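Local structure of putative immunoglobulin-blocking virulence protein (Mycoplasma mycoides subsp. capri, 7ADK) at residues Phe650-Ser653 with Ser654-Asn658; Leu704-Tyr707 with Phe708-Asn711. The protein probably helps the mycoplasma to evade antibodies by blocking host immunoglobulin. One frame throughout, in Å; residues are numbered along the deposited sequence.

Contact 1. Residues Phe650-Ser653 with Ser654-Asn658; sequences FEIS and SDELN
An inverse gamma turn centred on S654 brings S653 and D655 together just beyond strand 650-652, and shows how three residues can swing a chain off a sheet. The S653 carbonyl O accepts a weak hydrogen bond from D655 N, 3.0 Å away. The N-H...O angle of 134° is well short of straight, as expected in so tight a ring. D655 then starts a second bend, its own O receiving N658 N at 2.9 Å. Just before the turn, the side chain of I652 meets those of D655 and E656, crossing each at about a right angle. CG1 of I652 lies 3.3 Å from D655 OD1, and CD1 lies close to the same oxygen, the carboxylate presenting one oxygen to the end of the isoleucine. The D655 CG sits between the backbone N and the carbonyl carbon (chi1 78°), which turns OD1 back toward the isoleucine, while OD2 is hydrogen-bonded to S619 OG. Farther along, I652 CD1 touches E656 CG at 3.9 Å, a contact of aliphatic carbon with the extended glutamate chain. The hydroxyl of S654 is hydrogen-bonded to T694 O. Strand 650-652 pairs with the parallel strand 688-690 through backbone hydrogen bonds that F650 and I652 make with S687, R689 and S691, and the side chains of I652 and E656 both reach helix 698-709.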
loop_
_atom_site.group_PDB
_atom_site.type_symbol
_atom_site.label_atom_id
_atom_site.label_comp_id
_atom_site.label_asym_id
_atom_site.label_seq_id
_atom_site.Cartn_x
_atom_site.Cartn_y
_atom_site.Cartn_z
ATOM N N PHE A 650 6.756 -5.842 27.384
ATOM C CA PHE A 650 6.686 -7.294 27.303
ATOM C C PHE A 650 6.953 -7.887 28.690
ATOM O O PHE A 650 8.095 -8.013 29.117
ATOM C CB PHE A 650 7.651 -7.802 26.226
ATOM C CG PHE A 650 7.737 -9.310 26.145
ATOM C CD1 PHE A 650 6.587 -10.065 25.864
ATOM C CD2 PHE A 650 8.956 -9.962 26.386
ATOM C CE1 PHE A 650 6.659 -11.464 25.834
ATOM C CE2 PHE A 650 9.027 -11.358 26.355
ATOM C CZ PHE A 650 7.877 -12.107 26.081
ATOM N N GLU A 651 5.896 -8.224 29.416
ATOM C CA GLU A 651 5.985 -8.869 30.721
ATOM C C GLU A 651 6.408 -10.326 30.559
ATOM O O GLU A 651 5.799 -11.085 29.800
ATOM C CB GLU A 651 4.650 -8.713 31.470
ATOM C CG GLU A 651 4.727 -8.932 32.985
ATOM C CD GLU A 651 4.720 -10.392 33.442
ATOM O OE1 GLU A 651 4.243 -11.283 32.709
ATOM O OE2 GLU A 651 5.164 -10.657 34.577
ATOM N N ILE A 652 7.475 -10.733 31.246
ATOM C CA ILE A 652 7.931 -12.123 31.274
ATOM C C ILE A 652 8.436 -12.497 32.674
ATOM O O ILE A 652 9.150 -11.729 33.311
ATOM C CB ILE A 652 8.911 -12.398 30.106
ATOM C CG1 ILE A 652 9.276 -13.887 29.999
ATOM C CG2 ILE A 652 10.180 -11.553 30.173
ATOM C CD1 ILE A 652 9.767 -14.305 28.621
ATOM N N SER A 653 8.060 -13.686 33.150
ATOM C CA SER A 653 8.598 -14.290 34.371
ATOM C C SER A 653 10.105 -14.576 34.230
ATOM O O SER A 653 10.682 -14.490 33.148
ATOM C CB SER A 653 7.793 -15.554 34.704
ATOM O OG SER A 653 8.116 -16.089 35.967
ATOM N N SER A 654 10.774 -15.070 35.265
ATOM C CA SER A 654 12.113 -15.658 35.137
ATOM C C SER A 654 12.054 -17.127 34.637
ATOM O O SER A 654 12.663 -18.022 35.211
ATOM C CB SER A 654 12.883 -15.451 36.446
ATOM O OG SER A 654 14.267 -15.398 36.209
ATOM N N ASP A 655 11.311 -17.402 33.560
ATOM C CA ASP A 655 11.383 -18.649 32.770
ATOM C C ASP A 655 12.458 -18.582 31.667
ATOM O O ASP A 655 12.689 -19.546 30.946
ATOM C CB ASP A 655 10.021 -19.015 32.142
ATOM C CG ASP A 655 9.656 -18.215 30.888
ATOM O OD1 ASP A 655 10.012 -17.029 30.839
ATOM O OD2 ASP A 655 9.014 -18.756 29.957
ATOM N N GLU A 656 13.129 -17.448 31.498
ATOM C CA GLU A 656 14.107 -17.228 30.436
ATOM C C GLU A 656 15.319 -18.146 30.540
ATOM O O GLU A 656 15.973 -18.384 29.540
ATOM C CB GLU A 656 14.542 -15.761 30.411
ATOM C CG GLU A 656 13.363 -14.832 30.126
ATOM C CD GLU A 656 13.812 -13.452 29.661
ATOM O OE1 GLU A 656 14.200 -12.628 30.511
ATOM O OE2 GLU A 656 13.784 -13.199 28.441
ATOM N N LEU A 657 15.587 -18.723 31.712
ATOM C CA LEU A 657 16.583 -19.780 31.913
ATOM C C LEU A 657 16.257 -21.044 31.095
ATOM O O LEU A 657 17.149 -21.814 30.744
ATOM C CB LEU A 657 16.627 -20.159 33.401
ATOM C CG LEU A 657 17.164 -19.088 34.364
ATOM C CD1 LEU A 657 16.146 -18.017 34.735
ATOM C CD2 LEU A 657 17.580 -19.764 35.664
ATOM N N ASN A 658 14.974 -21.246 30.796
ATOM C CA ASN A 658 14.395 -22.426 30.174
ATOM C C ASN A 658 13.371 -22.097 29.062
ATOM O O ASN A 658 12.525 -22.923 28.732
ATOM C CB ASN A 658 13.854 -23.356 31.273
ATOM C CG ASN A 658 12.752 -22.735 32.105
ATOM O OD1 ASN A 658 12.985 -22.106 33.124
ATOM N ND2 ASN A 658 11.526 -22.926 31.719
#

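Contact 2. Residues Leu704-Tyr707 with Phe708-Asn711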
loop_
_atom_site.group_PDB
_atom_site.type_symbol
_atom_site.label_atom_id
_atom_site.label_comp_id
_atom_site.label_asym_id
_atom_site.label_seq_id
_atom_site.Cartn_x
_atom_site.Cartn_y
_atom_site.Cartn_z
ATOM N N LEU A 704 17.543 -13.605 26.841
ATOM C CA LEU A 704 17.200 -12.190 26.969
ATOM C C LEU A 704 17.750 -11.379 25.793
ATOM O O LEU A 704 17.040 -10.515 25.283
ATOM C CB LEU A 704 17.683 -11.665 28.330
ATOM C CG LEU A 704 17.372 -10.186 28.609
ATOM C CD1 LEU A 704 15.887 -9.867 28.603
ATOM C CD2 LEU A 704 17.917 -9.827 29.982
ATOM N N ASP A 705 18.961 -11.695 25.310
ATOM C CA ASP A 705 19.553 -11.027 24.144
ATOM C C ASP A 705 18.665 -11.112 22.901
ATOM O O ASP A 705 18.440 -10.109 22.225
ATOM C CB ASP A 705 20.928 -11.616 23.811
ATOM C CG ASP A 705 21.984 -11.461 24.904
ATOM O OD1 ASP A 705 21.745 -10.768 25.915
ATOM O OD2 ASP A 705 23.099 -11.992 24.709
ATOM N N LYS A 706 18.077 -12.282 22.645
ATOM C CA LYS A 706 17.316 -12.547 21.421
ATOM C C LYS A 706 16.059 -11.698 21.303
ATOM O O LYS A 706 15.775 -11.230 20.210
ATOM C CB LYS A 706 16.971 -14.034 21.293
ATOM C CG LYS A 706 18.138 -15.016 21.433
ATOM C CD LYS A 706 19.461 -14.548 20.810
ATOM C CE LYS A 706 20.556 -15.603 20.946
ATOM N NZ LYS A 706 20.311 -16.783 20.102
ATOM N N TYR A 707 15.327 -11.448 22.389
ATOM C CA TYR A 707 14.172 -10.546 22.346
ATOM C C TYR A 707 14.544 -9.099 21.997
ATOM O O TYR A 707 13.724 -8.404 21.418
ATOM C CB TYR A 707 13.407 -10.548 23.667
ATOM C CG TYR A 707 12.640 -11.801 24.019
ATOM C CD1 TYR A 707 11.323 -11.995 23.558
ATOM C CD2 TYR A 707 13.218 -12.735 24.887
ATOM C CE1 TYR A 707 10.600 -13.132 23.956
ATOM C CE2 TYR A 707 12.491 -13.863 25.294
ATOM C CZ TYR A 707 11.187 -14.064 24.833
ATOM O OH TYR A 707 10.495 -15.136 25.273
ATOM N N PHE A 708 15.744 -8.621 22.331
ATOM C CA PHE A 708 16.193 -7.299 21.902
ATOM C C PHE A 708 16.751 -7.318 20.476
ATOM O O PHE A 708 16.475 -6.411 19.706
ATOM C CB PHE A 708 17.214 -6.762 22.911
ATOM C CG PHE A 708 16.608 -6.406 24.250
ATOM C CD1 PHE A 708 15.664 -5.370 24.324
ATOM C CD2 PHE A 708 17.013 -7.061 25.422
ATOM C CE1 PHE A 708 15.094 -5.020 25.553
ATOM C CE2 PHE A 708 16.460 -6.702 26.659
ATOM C CZ PHE A 708 15.489 -5.692 26.719
ATOM N N GLU A 709 17.489 -8.350 20.086
ATOM C CA GLU A 709 18.118 -8.458 18.776
ATOM C C GLU A 709 17.097 -8.720 17.658
ATOM O O GLU A 709 17.101 -8.017 16.647
ATOM C CB GLU A 709 19.200 -9.534 18.844
ATOM C CG GLU A 709 20.075 -9.603 17.600
ATOM C CD GLU A 709 21.106 -10.735 17.666
ATOM O OE1 GLU A 709 21.298 -11.344 18.727
ATOM O OE2 GLU A 709 21.744 -11.031 16.645
ATOM N N TYR A 710 16.211 -9.696 17.829
ATOM C CA TYR A 710 15.326 -10.185 16.771
ATOM C C TYR A 710 14.029 -9.381 16.632
ATOM O O TYR A 710 13.295 -9.599 15.676
ATOM C CB TYR A 710 15.054 -11.682 16.994
ATOM C CG TYR A 710 16.254 -12.625 17.031
ATOM C CD1 TYR A 710 17.516 -12.246 16.533
ATOM C CD2 TYR A 710 16.091 -13.922 17.551
ATOM C CE1 TYR A 710 18.604 -13.130 16.593
ATOM C CE2 TYR A 710 17.177 -14.815 17.613
ATOM C CZ TYR A 710 18.443 -14.412 17.143
ATOM O OH TYR A 710 19.511 -15.247 17.229
ATOM N N ASN A 711 13.710 -8.464 17.553
ATOM C CA ASN A 711 12.515 -7.627 17.497
ATOM C C ASN A 711 12.897 -6.159 17.315
ATOM O O ASN A 711 13.455 -5.562 18.231
ATOM C CB ASN A 711 11.697 -7.840 18.765
ATOM C CG ASN A 711 10.417 -7.053 18.764
ATOM O OD1 ASN A 711 9.395 -7.465 18.265
ATOM N ND2 ASN A 711 10.419 -5.887 19.327
#
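The carbonyls of D705 and K706 receive E709 N and Y710 N in successive i to i+4 helical bonds, both 2.9 Å long, and D705 O also takes a weak, bent bond from F708 N. The bond from Y710 N is nearly straight at 166°, although its donor is tilted 20° from the carbonyl plane of K706. In two pairs of residues four apart, the side chains lie side by side and point the same way. In one, L704 CD1 meets F708 CE2 at 3.8 Å, a methyl group against one ring carbon. L704 has its CG anti to the backbone N (chi1 -179°), which sets CD1 beside the F708 ring as that ring leans back along the helix. In the other, K706 follows the tyrosine ring of Y710: CA lies over one face, toward the rim, CB is 3.8 Å from CE2, and CD is 3.6 Å from OH. Bends at chi2 and chi4 bring NZ to the same hydroxyl, where it makes a weak hydrogen bond of 3.4 Å. N711 turns its CB back to Y707 O, 3.4 Å away, and takes the N-cap position of helix 712-715. Packing of residues i and i+4 along one flank is characteristic of an alpha-helix, and here helix 698-709, with the short helix 712-715, forms the connection of a beta-alpha-beta unit between the parallel strands 688-690 and 720-722.

How the contacts relate
Contact 1 comes first along the chain, and contact 2 follows after strands 676-679 and 688-690; their centres are about 13 Å apart. They share an interface between helix 698-709 and the three-stranded parallel sheet, in which 650-652 is an outer strand and 688-690 the middle one. The rings of F650 and Y707 meet with their planes at about 35°, CE2 of F650 being 3.4 Å from CE1 of Y707. E656 adds its carboxylate, with OE2 near the Y707 ring and OE1 near L704 CD1. The general point is that an edge strand and the turn after it can both pack against a helix that comes later in the chain.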